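Dehydroascorbate reductase (Chlamydomonas reinhardtii, PDB 5XFT) probably catalyses the reduction of L-dehydroascorbate to L-ascorbate, oxidising two molecules of glutathione to glutathione disulfide. Local coordinates at residues Leu125-Arg137 with Trp175-Tyr187. Residues are numbered along the deposited sequence; the frame is centred on the assembly and turned at random.
Sequences LEEQLAGMDDYLR and WELPARFTALHKY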
loop_
_atom_site.group_PDB
_atom_site.type_symbol
_atom_site.label_atom_id
_atom_site.label_comp_id
_atom_site.label_asym_id
_atom_site.label_seq_id
_atom_site.Cartn_x
_atom_site.Cartn_y
_atom_site.Cartn_z
ATOM N N LEU A 125 -17.023 -0.899 -6.213
ATOM C CA LEU A 125 -16.106 -0.112 -5.396
ATOM C C LEU A 125 -16.803 0.404 -4.151
ATOM O O LEU A 125 -16.270 0.294 -3.037
ATOM C CB LEU A 125 -15.534 1.061 -6.198
ATOM C CG LEU A 125 -14.656 1.992 -5.359
ATOM C CD1 LEU A 125 -13.390 1.253 -4.931
ATOM C CD2 LEU A 125 -14.311 3.278 -6.093
ATOM N N GLU A 126 -18.014 0.941 -4.315
ATOM C CA GLU A 126 -18.682 1.532 -3.164
ATOM C C GLU A 126 -19.126 0.460 -2.172
ATOM O O GLU A 126 -19.238 0.730 -0.970
ATOM C CB GLU A 126 -19.864 2.398 -3.605
ATOM C CG GLU A 126 -20.268 3.390 -2.502
ATOM C CD GLU A 126 -21.770 3.588 -2.346
ATOM O OE1 GLU A 126 -22.476 2.642 -1.923
ATOM O OE2 GLU A 126 -22.232 4.723 -2.582
ATOM N N GLU A 127 -19.391 -0.759 -2.646
ATOM C CA GLU A 127 -19.598 -1.853 -1.698
ATOM C C GLU A 127 -18.329 -2.128 -0.885
ATOM O O GLU A 127 -18.397 -2.363 0.330
ATOM C CB GLU A 127 -20.058 -3.114 -2.429
ATOM C CG GLU A 127 -20.002 -4.358 -1.562
ATOM C CD GLU A 127 -20.742 -5.537 -2.159
ATOM O OE1 GLU A 127 -21.527 -6.163 -1.422
ATOM O OE2 GLU A 127 -20.538 -5.850 -3.353
ATOM N N GLN A 128 -17.164 -2.097 -1.535
ATOM C CA GLN A 128 -15.912 -2.306 -0.809
ATOM C C GLN A 128 -15.705 -1.229 0.252
ATOM O O GLN A 128 -15.456 -1.533 1.430
ATOM C CB GLN A 128 -14.740 -2.328 -1.793
ATOM C CG GLN A 128 -14.807 -3.453 -2.807
ATOM C CD GLN A 128 -14.421 -4.790 -2.218
ATOM O OE1 GLN A 128 -13.437 -4.897 -1.489
ATOM N NE2 GLN A 128 -15.189 -5.823 -2.538
ATOM N N LEU A 129 -15.802 0.041 -0.152
ATOM C CA LEU A 129 -15.639 1.140 0.793
ATOM C C LEU A 129 -16.674 1.071 1.905
ATOM O O LEU A 129 -16.414 1.500 3.036
ATOM C CB LEU A 129 -15.739 2.476 0.063
ATOM C CG LEU A 129 -14.648 2.780 -0.957
ATOM C CD1 LEU A 129 -14.931 4.109 -1.635
ATOM C CD2 LEU A 129 -13.301 2.808 -0.266
ATOM N N ALA A 130 -17.863 0.546 1.600
ATOM C CA ALA A 130 -18.878 0.371 2.629
ATOM C C ALA A 130 -18.443 -0.675 3.648
ATOM O O ALA A 130 -18.549 -0.456 4.859
ATOM C CB ALA A 130 -20.213 -0.014 1.993
ATOM N N GLY A 131 -17.955 -1.823 3.175
ATOM C CA GLY A 131 -17.425 -2.842 4.064
ATOM C C GLY A 131 -16.367 -2.309 5.009
ATOM O O GLY A 131 -16.480 -2.461 6.232
ATOM N N MET A 132 -15.339 -1.662 4.447
ATOM C CA MET A 132 -14.277 -1.105 5.284
ATOM C C MET A 132 -14.832 -0.091 6.275
ATOM O O MET A 132 -14.471 -0.098 7.460
ATOM C CB MET A 132 -13.204 -0.454 4.410
ATOM C CG MET A 132 -12.530 -1.409 3.443
ATOM S SD MET A 132 -11.582 -0.546 2.180
ATOM C CE MET A 132 -10.421 0.376 3.185
ATOM N N ASP A 133 -15.722 0.782 5.805
ATOM C CA ASP A 133 -16.266 1.841 6.649
ATOM C C ASP A 133 -17.054 1.263 7.822
ATOM O O ASP A 133 -16.847 1.649 8.981
ATOM C CB ASP A 133 -17.131 2.759 5.786
ATOM C CG ASP A 133 -17.895 3.776 6.588
ATOM O OD1 ASP A 133 -17.267 4.711 7.127
ATOM O OD2 ASP A 133 -19.132 3.635 6.672
ATOM N N ASP A 134 -17.954 0.319 7.536
ATOM C CA ASP A 134 -18.711 -0.347 8.590
ATOM C C ASP A 134 -17.782 -1.030 9.579
ATOM O O ASP A 134 -17.955 -0.900 10.796
ATOM C CB ASP A 134 -19.679 -1.367 7.987
ATOM C CG ASP A 134 -20.757 -0.720 7.146
ATOM O OD1 ASP A 134 -20.916 0.518 7.242
ATOM O OD2 ASP A 134 -21.450 -1.450 6.402
ATOM N N TYR A 135 -16.785 -1.765 9.071
ATOM C CA TYR A 135 -15.867 -2.458 9.965
ATOM C C TYR A 135 -15.183 -1.477 10.910
ATOM O O TYR A 135 -15.187 -1.671 12.132
ATOM C CB TYR A 135 -14.828 -3.250 9.168
ATOM C CG TYR A 135 -14.038 -4.203 10.041
ATOM C CD1 TYR A 135 -12.923 -3.768 10.750
ATOM C CD2 TYR A 135 -14.417 -5.531 10.172
ATOM C CE1 TYR A 135 -12.205 -4.631 11.559
ATOM C CE2 TYR A 135 -13.700 -6.403 10.975
ATOM C CZ TYR A 135 -12.597 -5.946 11.667
ATOM O OH TYR A 135 -11.877 -6.803 12.469
ATOM N N LEU A 136 -14.604 -0.407 10.364
ATOM C CA LEU A 136 -13.928 0.565 11.218
ATOM C C LEU A 136 -14.890 1.201 12.217
ATOM O O LEU A 136 -14.477 1.580 13.319
ATOM C CB LEU A 136 -13.251 1.635 10.363
ATOM C CG LEU A 136 -12.044 1.173 9.545
ATOM C CD1 LEU A 136 -11.461 2.328 8.737
ATOM C CD2 LEU A 136 -10.981 0.569 10.448
ATOM N N ARG A 137 -16.173 1.317 11.860
ATOM C CA ARG A 137 -17.136 1.887 12.798
ATOM C C ARG A 137 -17.431 0.930 13.947
ATOM O O ARG A 137 -17.444 1.337 15.112
ATOM C CB ARG A 137 -18.432 2.271 12.079
ATOM C CG ARG A 137 -19.409 3.049 12.961
ATOM C CD ARG A 137 -20.614 3.565 12.187
ATOM N NE ARG A 137 -20.231 4.488 11.122
ATOM C CZ ARG A 137 -20.253 4.186 9.829
ATOM N NH1 ARG A 137 -20.660 2.985 9.430
ATOM N NH2 ARG A 137 -19.875 5.089 8.931
ATOM N N TRP A 175 -14.289 12.140 -8.913
ATOM C CA TRP A 175 -14.903 11.301 -7.895
ATOM C C TRP A 175 -14.412 11.708 -6.512
ATOM O O TRP A 175 -13.294 12.203 -6.345
ATOM C CB TRP A 175 -14.581 9.831 -8.162
ATOM C CG TRP A 175 -15.213 8.861 -7.206
ATOM C CD1 TRP A 175 -16.401 8.205 -7.367
ATOM C CD2 TRP A 175 -14.679 8.417 -5.948
ATOM N NE1 TRP A 175 -16.641 7.387 -6.288
ATOM C CE2 TRP A 175 -15.602 7.501 -5.402
ATOM C CE3 TRP A 175 -13.513 8.710 -5.229
ATOM C CZ2 TRP A 175 -15.396 6.877 -4.175
ATOM C CZ3 TRP A 175 -13.311 8.089 -4.012
ATOM C CH2 TRP A 175 -14.248 7.184 -3.496
ATOM N N GLU A 176 -15.262 11.510 -5.513
ATOM C CA GLU A 176 -14.906 11.896 -4.160
ATOM C C GLU A 176 -15.390 10.845 -3.178
ATOM O O GLU A 176 -16.370 10.137 -3.429
ATOM C CB GLU A 176 -15.479 13.267 -3.802
ATOM C CG GLU A 176 -14.439 14.213 -3.243
ATOM C CD GLU A 176 -14.780 15.661 -3.498
ATOM O OE1 GLU A 176 -15.785 16.146 -2.936
ATOM O OE2 GLU A 176 -14.045 16.316 -4.265
ATOM N N LEU A 177 -14.674 10.742 -2.070
ATOM C CA LEU A 177 -15.064 9.853 -0.987
ATOM C C LEU A 177 -16.265 10.446 -0.266
ATOM O O LEU A 177 -16.140 11.520 0.342
ATOM C CB LEU A 177 -13.893 9.666 -0.029
ATOM C CG LEU A 177 -14.007 8.583 1.040
ATOM C CD1 LEU A 177 -14.034 7.209 0.397
ATOM C CD2 LEU A 177 -12.859 8.695 2.025
ATOM N N PRO A 178 -17.439 9.814 -0.319
ATOM C CA PRO A 178 -18.628 10.397 0.315
ATOM C C PRO A 178 -18.392 10.749 1.778
ATOM O O PRO A 178 -17.683 10.045 2.501
ATOM C CB PRO A 178 -19.682 9.295 0.170
ATOM C CG PRO A 178 -19.258 8.541 -1.041
ATOM C CD PRO A 178 -17.755 8.589 -1.075
ATOM N N ALA A 179 -18.994 11.864 2.204
ATOM C CA ALA A 179 -18.873 12.320 3.581
ATOM C C ALA A 179 -19.567 11.396 4.568
ATOM O O ALA A 179 -19.285 11.475 5.768
ATOM C CB ALA A 179 -19.439 13.733 3.715
ATOM N N ARG A 180 -20.461 10.527 4.097
ATOM C CA ARG A 180 -21.132 9.596 4.991
ATOM C C ARG A 180 -20.218 8.469 5.452
ATOM O O ARG A 180 -20.435 7.919 6.537
ATOM C CB ARG A 180 -22.369 9.020 4.309
ATOM C CG ARG A 180 -22.060 8.145 3.127
ATOM C CD ARG A 180 -23.323 7.508 2.609
ATOM N NE ARG A 180 -23.061 6.201 2.028
ATOM C CZ ARG A 180 -22.798 6.003 0.742
ATOM N NH1 ARG A 180 -22.761 7.035 -0.092
ATOM N NH2 ARG A 180 -22.569 4.776 0.295
ATOM N N PHE A 181 -19.204 8.113 4.661
ATOM C CA PHE A 181 -18.185 7.172 5.107
ATOM C C PHE A 181 -17.316 7.850 6.154
ATOM O O PHE A 181 -16.126 8.093 5.921
ATOM C CB PHE A 181 -17.325 6.691 3.941
ATOM C CG PHE A 181 -18.049 5.805 2.977
ATOM C CD1 PHE A 181 -18.997 4.901 3.419
ATOM C CD2 PHE A 181 -17.794 5.894 1.620
ATOM C CE1 PHE A 181 -19.667 4.087 2.522
ATOM C CE2 PHE A 181 -18.467 5.093 0.719
ATOM C CZ PHE A 181 -19.404 4.186 1.172
ATOM N N THR A 182 -17.915 8.170 7.302
ATOM C CA THR A 182 -17.227 8.901 8.360
ATOM C C THR A 182 -15.952 8.191 8.795
ATOM O O THR A 182 -14.887 8.810 8.930
ATOM C CB THR A 182 -18.172 9.071 9.550
ATOM O OG1 THR A 182 -18.868 7.836 9.781
ATOM C CG2 THR A 182 -19.178 10.171 9.278
ATOM N N ALA A 183 -16.053 6.879 9.023
ATOM C CA ALA A 183 -14.920 6.117 9.533
ATOM C C ALA A 183 -13.778 6.064 8.527
ATOM O O ALA A 183 -12.611 5.956 8.919
ATOM C CB ALA A 183 -15.371 4.706 9.912
ATOM N N LEU A 184 -14.086 6.147 7.231
ATOM C CA LEU A 184 -13.023 6.202 6.234
ATOM C C LEU A 184 -12.301 7.544 6.268
ATOM O O LEU A 184 -11.075 7.602 6.094
ATOM C CB LEU A 184 -13.589 5.928 4.842
ATOM C CG LEU A 184 -13.996 4.474 4.610
ATOM C CD1 LEU A 184 -14.251 4.210 3.137
ATOM C CD2 LEU A 184 -12.936 3.532 5.149
ATOM N N HIS A 185 -13.037 8.635 6.500
ATOM C CA HIS A 185 -12.397 9.946 6.531
ATOM C C HIS A 185 -11.509 10.085 7.759
ATOM O O HIS A 185 -10.359 10.540 7.660
ATOM C CB HIS A 185 -13.448 11.057 6.483
ATOM C CG HIS A 185 -14.159 11.157 5.172
ATOM N ND1 HIS A 185 -13.651 11.864 4.103
ATOM C CD2 HIS A 185 -15.337 10.638 4.753
ATOM C CE1 HIS A 185 -14.484 11.774 3.082
ATOM N NE2 HIS A 185 -15.516 11.035 3.450
ATOM N N LYS A 186 -12.013 9.678 8.931
ATOM C CA LYS A 186 -11.140 9.716 10.101
ATOM C C LYS A 186 -10.032 8.678 10.012
ATOM O O LYS A 186 -8.969 8.882 10.605
ATOM C CB LYS A 186 -11.935 9.545 11.402
ATOM C CG LYS A 186 -13.162 8.676 11.301
ATOM C CD LYS A 186 -14.014 8.742 12.566
ATOM C CE LYS A 186 -14.649 10.117 12.778
ATOM N NZ LYS A 186 -15.324 10.228 14.109
ATOM N N TYR A 187 -10.245 7.584 9.277
ATOM C CA TYR A 187 -9.150 6.658 8.998
ATOM C C TYR A 187 -8.034 7.362 8.238
ATOM O O TYR A 187 -6.859 7.278 8.616
ATOM C CB TYR A 187 -9.676 5.457 8.214
ATOM C CG TYR A 187 -8.658 4.380 7.883
ATOM C CD1 TYR A 187 -8.017 3.659 8.881
ATOM C CD2 TYR A 187 -8.380 4.052 6.567
ATOM C CE1 TYR A 187 -7.105 2.661 8.572
ATOM C CE2 TYR A 187 -7.471 3.060 6.246
ATOM C CZ TYR A 187 -6.835 2.365 7.248
ATOM O OH TYR A 187 -5.929 1.373 6.912
#
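Leu184 is the knob of this contact: its side chain drops into a hole on helix 118-138 made by Leu129, Met132, Asp133 and Leu136, with CD1 3.8 Å from Leu129 CD2. Beside it the small Ala183 lets the backbones close in, its CA lying 5.3 Å from Asp133 CA, and its methyl meets Leu136 CB. Leu136 in turn pushes CD1 against the base of the Tyr187 ring, 3.6 Å from Tyr187 CG; the hydroxyl of that tyrosine is bonded to Asp155. Toward the other end, Leu129 CD1 is the bump, pressing on the edge of the Trp175 ring and on Leu177 CD1. The Phe181 ring lies in the hollow made by Glu126, Leu129, Ala130 and Asp133: CE2 packs on Leu129 CB, CE1 lies by Ala130, and Glu126 CG meets the ring at its edge.

Polar groups line one side of the packing. With CG anti to the backbone N (chi1 172°), Asp133 sends OD1 to the first turn of helix 182-193, where the N-H groups of Ala183 and Leu184 give it weak bonds. Its OD2 forms a salt bridge with Arg137 NH2 at 2.8 Å. The same NH2 makes a nearly straight bond (177°) to Thr182 OG1, which lies in the guanidinium plane. Farther toward the start of the 125-137 segment on the same side, Arg180 NH2 forms a salt bridge with Glu126 OE2 at 2.9 Å, approaching from above the carboxylate plane. An alanine in place of Glu126 is likely to leave the Arg180 guanidinium without this mate and uncover the edge of Phe181. The two helix segments cross at 79°, Phe181 standing at the N-cap position of the second, a junction within the all-helical C-terminal domain of the glutathione S-transferase fold.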